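Local coordinates for putative glyoxalase superfamily protein (Ralstonia eutropha, PDB 3IUZ), which is probably an iron(II)-dependent dioxygenase of the 2-oxoadipate dioxygenase/decarboxylase family, which belongs to the glyoxalase clan, at residues 92-106 / 160-172. Sequence-based numbering, arbitrary orientation.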
loop_
_atom_site.group_PDB
_atom_site.type_symbol
_atom_site.label_atom_id
_atom_site.label_comp_id
_atom_site.label_asym_id
_atom_site.label_seq_id
_atom_site.Cartn_x
_atom_site.Cartn_y
_atom_site.Cartn_z
ATOM N N ASP A 92 3.867 -4.872 22.159
ATOM C CA ASP A 92 3.136 -3.724 22.693
ATOM C C ASP A 92 2.493 -2.947 21.553
ATOM O O ASP A 92 2.963 -1.878 21.171
ATOM C CB ASP A 92 4.068 -2.855 23.507
ATOM C CG ASP A 92 3.334 -1.873 24.410
ATOM O OD1 ASP A 92 2.083 -1.907 24.490
ATOM O OD2 ASP A 92 4.044 -1.065 25.044
ATOM N N ASN A 93 1.441 -3.524 20.987
ATOM C CA ASN A 93 0.850 -3.037 19.726
ATOM C C ASN A 93 -0.609 -2.709 19.902
ATOM O O ASN A 93 -1.361 -2.671 18.937
ATOM C CB ASN A 93 1.019 -4.069 18.615
ATOM C CG ASN A 93 1.248 -3.437 17.245
ATOM O OD1 ASN A 93 1.795 -2.352 17.144
ATOM N ND2 ASN A 93 0.817 -4.121 16.182
ATOM N N GLY A 94 -1.037 -2.487 21.149
ATOM C CA GLY A 94 -2.431 -2.147 21.415
ATOM C C GLY A 94 -3.374 -3.254 20.987
ATOM O O GLY A 94 -3.150 -4.399 21.284
ATOM N N ALA A 95 -4.422 -2.917 20.260
ATOM C CA ALA A 95 -5.388 -3.903 19.764
ATOM C C ALA A 95 -5.052 -4.502 18.402
ATOM O O ALA A 95 -5.823 -5.311 17.873
ATOM C CB ALA A 95 -6.768 -3.284 19.727
ATOM N N LEU A 96 -3.905 -4.105 17.831
ATOM C CA LEU A 96 -3.506 -4.446 16.487
ATOM C C LEU A 96 -2.605 -5.672 16.507
ATOM O O LEU A 96 -1.627 -5.698 17.271
ATOM C CB LEU A 96 -2.751 -3.261 15.846
ATOM C CG LEU A 96 -2.548 -3.264 14.313
ATOM C CD1 LEU A 96 -3.902 -3.212 13.601
ATOM C CD2 LEU A 96 -1.620 -2.044 14.022
ATOM N N PRO A 97 -2.976 -6.727 15.746
ATOM C CA PRO A 97 -2.058 -7.853 15.647
ATOM C C PRO A 97 -0.647 -7.383 15.244
ATOM O O PRO A 97 -0.471 -6.370 14.559
ATOM C CB PRO A 97 -2.667 -8.746 14.546
ATOM C CG PRO A 97 -4.155 -8.343 14.501
ATOM C CD PRO A 97 -4.157 -6.878 14.883
ATOM N N GLU A 98 0.338 -8.152 15.651
ATOM C CA GLU A 98 1.713 -7.775 15.528
ATOM C C GLU A 98 2.200 -7.962 14.105
ATOM O O GLU A 98 1.917 -8.969 13.488
ATOM C CB GLU A 98 2.557 -8.667 16.437
ATOM C CG GLU A 98 2.244 -8.582 17.922
ATOM C CD GLU A 98 3.026 -9.610 18.742
ATOM O OE1 GLU A 98 4.203 -9.829 18.427
ATOM O OE2 GLU A 98 2.448 -10.210 19.668
ATOM N N GLY A 99 3.025 -7.033 13.641
ATOM C CA GLY A 99 3.615 -7.126 12.320
ATOM C C GLY A 99 2.641 -7.402 11.203
ATOM O O GLY A 99 1.534 -6.809 11.147
ATOM N N GLU A 100 3.042 -8.262 10.289
ATOM C CA GLU A 100 2.255 -8.461 9.054
ATOM C C GLU A 100 0.895 -9.149 9.286
ATOM O O GLU A 100 0.025 -9.104 8.418
ATOM C CB GLU A 100 3.021 -9.181 7.969
ATOM C CG GLU A 100 3.355 -10.606 8.280
ATOM C CD GLU A 100 3.438 -11.459 7.057
ATOM O OE1 GLU A 100 3.622 -10.914 5.949
ATOM O OE2 GLU A 100 3.340 -12.684 7.242
ATOM N N ALA A 101 0.731 -9.816 10.425
ATOM C CA ALA A 101 -0.529 -10.498 10.740
ATOM C C ALA A 101 -1.697 -9.521 10.676
ATOM O O ALA A 101 -2.819 -9.905 10.485
ATOM C CB ALA A 101 -0.477 -11.140 12.160
ATOM N N ALA A 102 -1.433 -8.242 10.851
ATOM C CA ALA A 102 -2.509 -7.257 10.795
ATOM C C ALA A 102 -3.099 -7.193 9.399
ATOM O O ALA A 102 -4.245 -6.840 9.240
ATOM C CB ALA A 102 -2.005 -5.865 11.251
ATOM N N PHE A 103 -2.295 -7.529 8.392
ATOM C CA PHE A 103 -2.727 -7.543 7.008
ATOM C C PHE A 103 -2.876 -8.931 6.355
ATOM O O PHE A 103 -3.721 -9.083 5.508
ATOM C CB PHE A 103 -1.798 -6.642 6.190
ATOM C CG PHE A 103 -2.026 -5.209 6.503
ATOM C CD1 PHE A 103 -3.097 -4.551 5.929
ATOM C CD2 PHE A 103 -1.318 -4.589 7.529
ATOM C CE1 PHE A 103 -3.408 -3.283 6.306
ATOM C CE2 PHE A 103 -1.626 -3.317 7.906
ATOM C CZ PHE A 103 -2.655 -2.657 7.274
ATOM N N THR A 104 -2.103 -9.934 6.743
ATOM C CA THR A 104 -2.319 -11.247 6.130
ATOM C C THR A 104 -3.742 -11.805 6.435
ATOM O O THR A 104 -4.303 -12.503 5.617
ATOM C CB THR A 104 -1.258 -12.267 6.521
ATOM O OG1 THR A 104 -1.064 -12.266 7.918
ATOM C CG2 THR A 104 0.102 -11.917 5.824
ATOM N N ARG A 105 -4.267 -11.503 7.610
ATOM C CA ARG A 105 -5.641 -11.811 7.992
ATOM C C ARG A 105 -6.702 -11.158 7.078
ATOM O O ARG A 105 -7.856 -11.584 7.101
ATOM C CB ARG A 105 -5.911 -11.416 9.428
ATOM C CG ARG A 105 -6.086 -9.884 9.638
ATOM C CD ARG A 105 -6.088 -9.438 11.081
ATOM N NE ARG A 105 -6.043 -7.975 11.177
ATOM C CZ ARG A 105 -6.642 -7.232 12.110
ATOM N NH1 ARG A 105 -7.357 -7.764 13.099
ATOM N NH2 ARG A 105 -6.475 -5.924 12.087
ATOM N N ILE A 106 -6.285 -10.154 6.279
ATOM C CA ILE A 106 -7.107 -9.512 5.282
ATOM C C ILE A 106 -6.769 -10.051 3.888
ATOM O O ILE A 106 -7.659 -10.450 3.122
ATOM C CB ILE A 106 -6.914 -7.956 5.282
ATOM C CG1 ILE A 106 -7.302 -7.312 6.617
ATOM C CG2 ILE A 106 -7.668 -7.317 4.110
ATOM C CD1 ILE A 106 -6.852 -5.769 6.768
ATOM N N VAL A 160 9.050 3.052 20.937
ATOM C CA VAL A 160 8.182 2.257 20.081
ATOM C C VAL A 160 6.863 1.926 20.794
ATOM O O VAL A 160 5.786 2.214 20.275
ATOM C CB VAL A 160 8.880 1.001 19.528
ATOM C CG1 VAL A 160 7.853 0.076 18.781
ATOM C CG2 VAL A 160 10.012 1.412 18.619
ATOM N N GLY A 161 6.945 1.386 22.004
ATOM C CA GLY A 161 5.762 0.972 22.709
ATOM C C GLY A 161 4.837 2.120 23.058
ATOM O O GLY A 161 3.621 1.992 22.989
ATOM N N ARG A 162 5.395 3.274 23.418
ATOM C CA ARG A 162 4.523 4.418 23.647
ATOM C C ARG A 162 3.782 4.824 22.371
ATOM O O ARG A 162 2.644 5.244 22.449
ATOM C CB ARG A 162 5.268 5.626 24.236
ATOM C CG ARG A 162 5.468 5.544 25.731
ATOM C CD ARG A 162 5.866 6.911 26.268
ATOM N NE ARG A 162 7.175 7.224 25.734
ATOM C CZ ARG A 162 8.310 6.751 26.230
ATOM N NH1 ARG A 162 8.308 5.973 27.308
ATOM N NH2 ARG A 162 9.447 7.078 25.665
ATOM N N VAL A 163 4.411 4.677 21.214
ATOM C CA VAL A 163 3.801 5.101 19.967
ATOM C C VAL A 163 2.742 4.085 19.532
ATOM O O VAL A 163 1.617 4.479 19.229
ATOM C CB VAL A 163 4.850 5.370 18.852
ATOM C CG1 VAL A 163 4.178 5.466 17.497
ATOM C CG2 VAL A 163 5.670 6.666 19.153
ATOM N N THR A 164 3.086 2.802 19.565
ATOM C CA THR A 164 2.205 1.748 19.046
ATOM C C THR A 164 1.245 1.119 20.069
ATOM O O THR A 164 0.252 0.508 19.670
ATOM C CB THR A 164 3.001 0.608 18.343
ATOM O OG1 THR A 164 3.859 -0.046 19.286
ATOM C CG2 THR A 164 3.826 1.152 17.148
ATOM N N GLY A 165 1.507 1.277 21.371
ATOM C CA GLY A 165 0.803 0.501 22.380
ATOM C C GLY A 165 -0.653 0.905 22.597
ATOM O O GLY A 165 -1.382 0.259 23.324
ATOM N N ASN A 166 -1.091 1.942 21.913
ATOM C CA ASN A 166 -2.490 2.372 21.973
ATOM C C ASN A 166 -3.236 2.098 20.668
ATOM O O ASN A 166 -4.363 2.555 20.494
ATOM C CB ASN A 166 -2.573 3.883 22.332
ATOM C CG ASN A 166 -1.866 4.799 21.281
ATOM O OD1 ASN A 166 -1.930 4.556 20.054
ATOM N ND2 ASN A 166 -1.209 5.854 21.767
ATOM N N SER A 167 -2.620 1.377 19.738
ATOM C CA SER A 167 -3.225 1.203 18.429
ATOM C C SER A 167 -4.625 0.627 18.485
ATOM O O SER A 167 -4.929 -0.285 19.313
ATOM C CB SER A 167 -2.403 0.300 17.535
ATOM O OG SER A 167 -1.111 0.793 17.333
ATOM N N ALA A 168 -5.463 1.123 17.590
ATOM C CA ALA A 168 -6.798 0.538 17.385
ATOM C C ALA A 168 -6.670 -0.650 16.438
ATOM O O ALA A 168 -5.675 -0.758 15.701
ATOM C CB ALA A 168 -7.778 1.550 16.807
ATOM N N ASP A 169 -7.660 -1.554 16.501
ATOM C CA ASP A 169 -7.849 -2.553 15.445
ATOM C C ASP A 169 -8.917 -2.079 14.481
ATOM O O ASP A 169 -10.128 -2.029 14.811
ATOM C CB ASP A 169 -8.192 -3.932 16.021
ATOM C CG ASP A 169 -8.253 -5.026 14.934
ATOM O OD1 ASP A 169 -8.241 -4.674 13.733
ATOM O OD2 ASP A 169 -8.285 -6.237 15.293
ATOM N N PRO A 170 -8.504 -1.687 13.265
ATOM C CA PRO A 170 -9.484 -1.192 12.298
ATOM C C PRO A 170 -10.364 -2.237 11.615
ATOM O O PRO A 170 -11.341 -1.882 10.958
ATOM C CB PRO A 170 -8.578 -0.545 11.240
ATOM C CG PRO A 170 -7.425 -1.516 11.214
ATOM C CD PRO A 170 -7.171 -1.815 12.646
ATOM N N LEU A 171 -10.046 -3.511 11.767
ATOM C CA LEU A 171 -10.785 -4.572 11.054
ATOM C C LEU A 171 -12.040 -4.975 11.842
ATOM O O LEU A 171 -11.988 -5.823 12.706
ATOM C CB LEU A 171 -9.859 -5.773 10.857
ATOM C CG LEU A 171 -10.412 -6.817 9.858
ATOM C CD1 LEU A 171 -10.479 -6.279 8.464
ATOM C CD2 LEU A 171 -9.553 -8.102 9.892
ATOM N N THR A 172 -13.164 -4.395 11.483
ATOM C CA THR A 172 -14.364 -4.466 12.268
ATOM C C THR A 172 -15.021 -5.876 12.141
ATOM O O THR A 172 -14.679 -6.645 11.234
ATOM C CB THR A 172 -15.371 -3.423 11.806
ATOM O OG1 THR A 172 -15.935 -3.808 10.549
ATOM C CG2 THR A 172 -14.766 -1.988 11.756
HETATM O O HOH W 1 0.645 -0.218 26.002
HETATM O O HOH W 2 -7.921 -6.768 17.904
#
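Arg-105, in helix 101-110, and Asp-169 form an end-on bidentate salt bridge that, in this glyoxalase-clan fold, ties helix 101-110 to the loop between helices 154-164 and 173-185. The arginine CB points toward loop 165-172; chi1 of 76° sets CG between the backbone N and the carbonyl carbon, and from there the chain runs extended to NE, CG and CD each 3.9 Å from Leu-171 CD2. The N-H of NE is donated to Ala-102 O of the same helix, 2.9 Å away and almost in the guanidinium plane, which helps fix the rotation of the group. NH1 reaches Asp-169 OD2 at 2.8 Å on the syn side, whereas NH2 meets Asp-169 OD1 at 2.7 Å from above the carboxylate, the two planes lying 35° apart. Leu-171 CB lies over one guanidinium face and Pro-97 CG over the opposite one, both offset toward the rim. The CD1 branch of Leu-171 packs on Ile-106 CG1. At the other end a type II' turn, Asn-93 to Leu-96, lies against the type I turn 164-167: Ala-95 N donates to Ser-167 O (2.8 Å, 169°). A water bridges Ala-95 O and Asp-169 OD2. Asp-169 OD1 also closes an Asx turn, accepting from Leu-171 N at 2.9 Å from the carboxylate face opposite Arg-105 NH2.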